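PDB 3DMC: NTF2-like Protein from Anabaena variabilis ATCC 29413, which is of unknown function but has the cone-shaped alpha+beta fold of the NTF2-like superfamily, with a SnoaL-like domain, and assembles from two copies. Local coordinates for residues K12-G17 with V111-R116; M36-F41 with G117-S122. All coordinates share one frame; numbering follows the deposited sequence.

Contact 1 (K12-G17 with V111-R116); sequences KVAHQG and VSFDVR
V13, A14 and G17 of the long N-terminal helix rest on V115 and F113 of strand 103-116, the helix-on-sheet layer of the NTF2-like fold. The segment axes approach to 8.7 Å at 127°, so the helix runs slantwise over the strand; the nearest CA atoms are those of A14 and F113, 6.7 Å apart. No hydrogen bond joins the two segments, and all five touching residues are buried.

The aliphatic part centres on V115, whose two methyls divide the work. CG1, trans to the backbone N (chi1 174°), meets CG1 of V13 at 3.7 Å, the valine side chains crossing at a slant. CG2 turns to A14, lying 4.0 Å from its backbone N and 4.2 Å from its CB. An alanine in place of V115 would remove both methyls and would probably open a gap beneath V13 and A14, leaving the CG1 of V13 without its mate.

The aromatic part belongs to F113. Its CD2 lies 4.2 Å from A14 CB, and the ring also meets F92 of strand 89-100 with the planes at about 50°. G17 has no side chain, and its carbonyl carbon sits obliquely 4.0 Å from CE2 of F113. From the helix backbone, A14 O approaches the ring at its edge and in its plane, 3.8 Å from F113 CE2.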
loop_
_atom_site.group_PDB
_atom_site.type_symbol
_atom_site.label_atom_id
_atom_site.label_comp_id
_atom_site.label_asym_id
_atom_site.label_seq_id
_atom_site.Cartn_x
_atom_site.Cartn_y
_atom_site.Cartn_z
ATOM N N LYS A 12 -1.327 -14.421 11.905
ATOM C CA LYS A 12 -2.349 -14.599 12.907
ATOM C C LYS A 12 -2.636 -13.295 13.649
ATOM O O LYS A 12 -3.771 -12.819 13.730
ATOM C CB LYS A 12 -1.961 -15.699 13.899
ATOM C CG LYS A 12 -3.090 -16.026 14.861
ATOM C CD LYS A 12 -2.852 -17.360 15.556
ATOM C CE LYS A 12 -3.870 -17.603 16.661
ATOM N NZ LYS A 12 -3.674 -16.632 17.770
ATOM N N VAL A 13 -1.569 -12.709 14.169
ATOM C CA VAL A 13 -1.675 -11.484 14.968
ATOM C C VAL A 13 -2.201 -10.332 14.107
ATOM O O VAL A 13 -3.091 -9.595 14.521
ATOM C CB VAL A 13 -0.334 -11.121 15.646
ATOM C CG1 VAL A 13 -0.381 -9.718 16.266
ATOM C CG2 VAL A 13 -0.012 -12.159 16.684
ATOM N N ALA A 14 -1.649 -10.180 12.917
ATOM C CA ALA A 14 -2.111 -9.092 11.992
ATOM C C ALA A 14 -3.606 -9.237 11.699
ATOM O O ALA A 14 -4.368 -8.243 11.697
ATOM C CB ALA A 14 -1.301 -9.070 10.662
ATOM N N HIS A 15 -4.021 -10.468 11.432
ATOM C CA HIS A 15 -5.443 -10.697 11.114
ATOM C C HIS A 15 -6.299 -10.326 12.308
ATOM O O HIS A 15 -7.408 -9.803 12.152
ATOM C CB HIS A 15 -5.760 -12.129 10.662
ATOM C CG HIS A 15 -5.566 -12.386 9.193
ATOM N ND1 HIS A 15 -6.444 -11.936 8.230
ATOM C CD2 HIS A 15 -4.602 -13.066 8.531
ATOM C CE1 HIS A 15 -6.019 -12.318 7.037
ATOM N NE2 HIS A 15 -4.904 -13.011 7.193
ATOM N N GLN A 16 -5.811 -10.594 13.511
ATOM C CA GLN A 16 -6.596 -10.242 14.698
ATOM C C GLN A 16 -6.676 -8.736 14.784
ATOM O O GLN A 16 -7.725 -8.173 15.038
ATOM C CB GLN A 16 -6.013 -10.809 15.989
ATOM C CG GLN A 16 -6.871 -10.482 17.206
ATOM C CD GLN A 16 -8.288 -11.054 17.091
ATOM O OE1 GLN A 16 -9.260 -10.332 16.814
ATOM N NE2 GLN A 16 -8.399 -12.360 17.280
ATOM N N GLY A 17 -5.555 -8.080 14.566
ATOM C CA GLY A 17 -5.524 -6.608 14.506
ATOM C C GLY A 17 -6.485 -6.044 13.485
ATOM O O GLY A 17 -7.178 -5.035 13.749
ATOM N N VAL A 111 -3.252 -0.751 4.269
ATOM C CA VAL A 111 -2.638 -0.578 5.579
ATOM C C VAL A 111 -1.689 -1.730 5.850
ATOM O O VAL A 111 -1.998 -2.906 5.639
ATOM C CB VAL A 111 -3.647 -0.419 6.740
ATOM C CG1 VAL A 111 -4.617 0.760 6.463
ATOM C CG2 VAL A 111 -4.384 -1.732 7.038
ATOM N N SER A 112 -0.530 -1.332 6.343
ATOM C CA SER A 112 0.589 -2.203 6.604
ATOM C C SER A 112 0.854 -2.212 8.112
ATOM O O SER A 112 0.922 -1.159 8.726
ATOM C CB SER A 112 1.814 -1.673 5.839
ATOM O OG SER A 112 2.934 -2.509 6.002
ATOM N N PHE A 113 0.896 -3.407 8.689
ATOM C CA PHE A 113 1.257 -3.564 10.118
ATOM C C PHE A 113 2.611 -4.276 10.242
ATOM O O PHE A 113 2.894 -5.232 9.495
ATOM C CB PHE A 113 0.250 -4.492 10.875
ATOM C CG PHE A 113 -1.197 -4.051 10.859
ATOM C CD1 PHE A 113 -1.561 -2.750 10.695
ATOM C CD2 PHE A 113 -2.210 -4.979 11.134
ATOM C CE1 PHE A 113 -2.896 -2.355 10.710
ATOM C CE2 PHE A 113 -3.522 -4.593 11.158
ATOM C CZ PHE A 113 -3.873 -3.265 10.963
ATOM N N ASP A 114 3.402 -3.894 11.248
ATOM C CA ASP A 114 4.476 -4.768 11.743
ATOM C C ASP A 114 3.991 -5.447 13.004
ATOM O O ASP A 114 3.344 -4.820 13.854
ATOM C CB ASP A 114 5.741 -3.984 12.079
ATOM C CG ASP A 114 6.542 -3.622 10.869
ATOM O OD1 ASP A 114 6.057 -3.768 9.737
ATOM O OD2 ASP A 114 7.707 -3.219 11.046
ATOM N N VAL A 115 4.357 -6.709 13.127
ATOM C CA VAL A 115 4.035 -7.522 14.310
ATOM C C VAL A 115 5.260 -7.813 15.148
ATOM O O VAL A 115 6.345 -8.148 14.645
ATOM C CB VAL A 115 3.377 -8.851 13.902
ATOM C CG1 VAL A 115 3.175 -9.784 15.111
ATOM C CG2 VAL A 115 2.037 -8.599 13.218
ATOM N N ARG A 116 5.043 -7.673 16.446
ATOM C CA ARG A 116 6.022 -8.040 17.472
ATOM C C ARG A 116 5.350 -8.854 18.574
ATOM O O ARG A 116 4.613 -8.319 19.419
ATOM C CB ARG A 116 6.713 -6.808 18.044
ATOM C CG ARG A 116 7.907 -7.156 18.950
ATOM C CD ARG A 116 8.309 -5.996 19.876
ATOM N NE ARG A 116 8.748 -4.859 19.088
ATOM C CZ ARG A 116 8.479 -3.590 19.371
ATOM N NH1 ARG A 116 7.788 -3.268 20.445
ATOM N NH2 ARG A 116 8.908 -2.646 18.555
#

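Contact 2 (M36-F41 with G117-S122); sequences MLTEDF and GDKICS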
loop_
_atom_site.group_PDB
_atom_site.type_symbol
_atom_site.label_atom_id
_atom_site.label_comp_id
_atom_site.label_asym_id
_atom_site.label_seq_id
_atom_site.Cartn_x
_atom_site.Cartn_y
_atom_site.Cartn_z
HETATM N N MSE A 36 -3.934 -3.898 21.490
HETATM C CA MSE A 36 -3.035 -4.809 20.796
HETATM C C MSE A 36 -1.788 -4.116 20.317
HETATM O O MSE A 36 -0.938 -4.743 19.683
HETATM C CB MSE A 36 -3.719 -5.458 19.601
HETATM C CG MSE A 36 -4.433 -6.730 19.942
HETATM SE SE MSE A 36 -4.989 -7.337 18.243
HETATM C CE MSE A 36 -3.335 -8.223 17.616
ATOM N N LEU A 37 -1.680 -2.829 20.620
ATOM C CA LEU A 37 -0.520 -2.033 20.170
ATOM C C LEU A 37 0.580 -1.982 21.232
ATOM O O LEU A 37 0.310 -1.882 22.428
ATOM C CB LEU A 37 -0.959 -0.610 19.775
ATOM C CG LEU A 37 -2.204 -0.526 18.896
ATOM C CD1 LEU A 37 -2.541 0.912 18.503
ATOM C CD2 LEU A 37 -1.985 -1.372 17.639
ATOM N N THR A 38 1.821 -2.053 20.771
ATOM C CA THR A 38 2.997 -1.968 21.641
ATOM C C THR A 38 3.160 -0.547 22.185
ATOM O O THR A 38 2.634 0.427 21.648
ATOM C CB THR A 38 4.302 -2.389 20.919
ATOM O OG1 THR A 38 4.558 -1.481 19.853
ATOM C CG2 THR A 38 4.250 -3.809 20.435
ATOM N N GLU A 39 3.905 -0.415 23.276
ATOM C CA GLU A 39 4.052 0.884 23.907
ATOM C C GLU A 39 4.804 1.871 23.014
ATOM O O GLU A 39 4.644 3.087 23.140
ATOM C CB GLU A 39 4.765 0.767 25.267
ATOM C CG GLU A 39 3.992 -0.069 26.287
ATOM C CD GLU A 39 2.549 0.398 26.466
ATOM O OE1 GLU A 39 2.321 1.601 26.729
ATOM O OE2 GLU A 39 1.634 -0.449 26.347
ATOM N N ASP A 40 5.626 1.320 22.129
ATOM C CA ASP A 40 6.464 2.120 21.217
ATOM C C ASP A 40 5.819 2.194 19.830
ATOM O O ASP A 40 6.468 2.498 18.843
ATOM C CB ASP A 40 7.906 1.606 21.110
ATOM C CG ASP A 40 8.012 0.202 20.548
ATOM O OD1 ASP A 40 7.002 -0.551 20.560
ATOM O OD2 ASP A 40 9.123 -0.182 20.124
ATOM N N PHE A 41 4.524 1.925 19.811
ATOM C CA PHE A 41 3.738 1.942 18.561
ATOM C C PHE A 41 3.957 3.243 17.778
ATOM O O PHE A 41 3.899 4.329 18.350
ATOM C CB PHE A 41 2.245 1.802 18.877
ATOM C CG PHE A 41 1.360 1.843 17.658
ATOM C CD1 PHE A 41 1.260 0.742 16.833
ATOM C CD2 PHE A 41 0.616 2.991 17.342
ATOM C CE1 PHE A 41 0.416 0.775 15.691
ATOM C CE2 PHE A 41 -0.238 3.024 16.212
ATOM C CZ PHE A 41 -0.313 1.902 15.392
ATOM N N GLY A 117 5.615 -10.149 18.547
ATOM C CA GLY A 117 4.992 -11.069 19.509
ATOM C C GLY A 117 3.504 -11.144 19.276
ATOM O O GLY A 117 3.049 -11.422 18.171
ATOM N N ASP A 118 2.760 -10.843 20.321
ATOM C CA ASP A 118 1.304 -10.949 20.300
ATOM C C ASP A 118 0.703 -9.585 20.042
ATOM O O ASP A 118 -0.497 -9.375 20.170
ATOM C CB ASP A 118 0.751 -11.594 21.579
ATOM C CG ASP A 118 1.040 -10.795 22.829
ATOM O OD1 ASP A 118 2.072 -10.076 22.875
ATOM O OD2 ASP A 118 0.241 -10.902 23.778
ATOM N N LYS A 119 1.575 -8.669 19.626
ATOM C CA LYS A 119 1.176 -7.278 19.345
ATOM C C LYS A 119 1.646 -6.706 17.996
ATOM O O LYS A 119 2.456 -7.291 17.281
ATOM C CB LYS A 119 1.640 -6.358 20.481
ATOM C CG LYS A 119 0.881 -6.610 21.777
ATOM C CD LYS A 119 1.434 -5.881 22.961
ATOM C CE LYS A 119 0.699 -6.302 24.230
ATOM N NZ LYS A 119 1.220 -5.600 25.437
ATOM N N ILE A 120 1.124 -5.511 17.744
ATOM C CA ILE A 120 1.443 -4.678 16.552
ATOM C C ILE A 120 2.237 -3.458 16.983
ATOM O O ILE A 120 1.814 -2.711 17.893
ATOM C CB ILE A 120 0.139 -4.242 15.821
ATOM C CG1 ILE A 120 -0.578 -5.487 15.261
ATOM C CG2 ILE A 120 0.410 -3.160 14.739
ATOM C CD1 ILE A 120 -2.058 -5.256 14.903
ATOM N N CYS A 121 3.384 -3.251 16.318
ATOM C CA CYS A 121 4.339 -2.203 16.729
ATOM C C CYS A 121 4.389 -1.019 15.767
ATOM O O CYS A 121 4.889 0.057 16.082
ATOM C CB CYS A 121 5.755 -2.787 16.930
ATOM S SG CYS A 121 6.443 -3.704 15.539
ATOM N N SER A 122 3.794 -1.179 14.595
ATOM C CA SER A 122 3.696 -0.019 13.698
ATOM C C SER A 122 2.618 -0.216 12.640
ATOM O O SER A 122 2.178 -1.331 12.368
ATOM C CB SER A 122 5.026 0.268 13.017
ATOM O OG SER A 122 5.380 -0.811 12.175
HETATM O O HOH W 1 1.310 -2.472 24.846
HETATM O O HOH W 2 7.422 0.854 16.767
#
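M36 and T38 flank a parallel bridge between L37 and I120, gripping I120 through two backbone hydrogen bonds: I120 N to M36 O, 2.9 Å and nearly straight at 170°, and T38 N to I120 O, 3.0 Å. A type I turn from T38 to F41 then takes the chain round a corner, and F41 meets C121, its CA making a CA-H...O contact with C121 O.

Apolar side chains gather about I120. L37 crosses it obliquely, CD2 lying 4.0 Å from I120 CB, while the F41 ring puts CE1 4.0 Å from I120 CG2. L37 CD1 sits over the centre of one face of that ring, 3.7 Å above its plane, so L37 touches both partners. On the other flank M36, a selenomethionine bent at its third torsion (82°), carries CE to I120 CD1.

Polar groups line the turn. With chi1 at 64°, T38 sets OG1 between its backbone N and carbonyl carbon, where it donates to D40 OD1 at 2.7 Å and lies against C121; its CG2 packs on K119 CB. The extended K119 chain reaches a water that also bonds L37 O and E39 OE2, linking opposite charges that do not touch directly. A second water bridges D40 O and C121 O.

Around the pair, M36 packs on V13, Q16 and F20 of helix 9-27, and L37 O takes a further hydrogen bond from K57 of helix 57-69. Beyond the turn, F41 starts strand 41-45, which runs parallel to strand 119-127, with strand 103-116 along the other edge of 119-127.

How the contacts relate
Strand 103-116 carries the second segment of contact 1, and the start of its sheet neighbour 119-127 most of that of contact 2; the contact centres lie about 9 Å apart. Contact 1 is wholly buried and apolar, a helix laid on the sheet without a hydrogen bond. Contact 2 is partly buried and joins the short strand 37-38 and the turn after it to the start of strand 119-127, adding backbone hydrogen bonds, bound waters and charged side chains to its apolar centre; it buries 465 Å² against 206 Å². The two meet directly: R116 NH1 forms a 2.8 Å salt bridge with D40 OD1, D114 O and C121 N probably share a hydrogen bond, and V13 O packs against M36 CE.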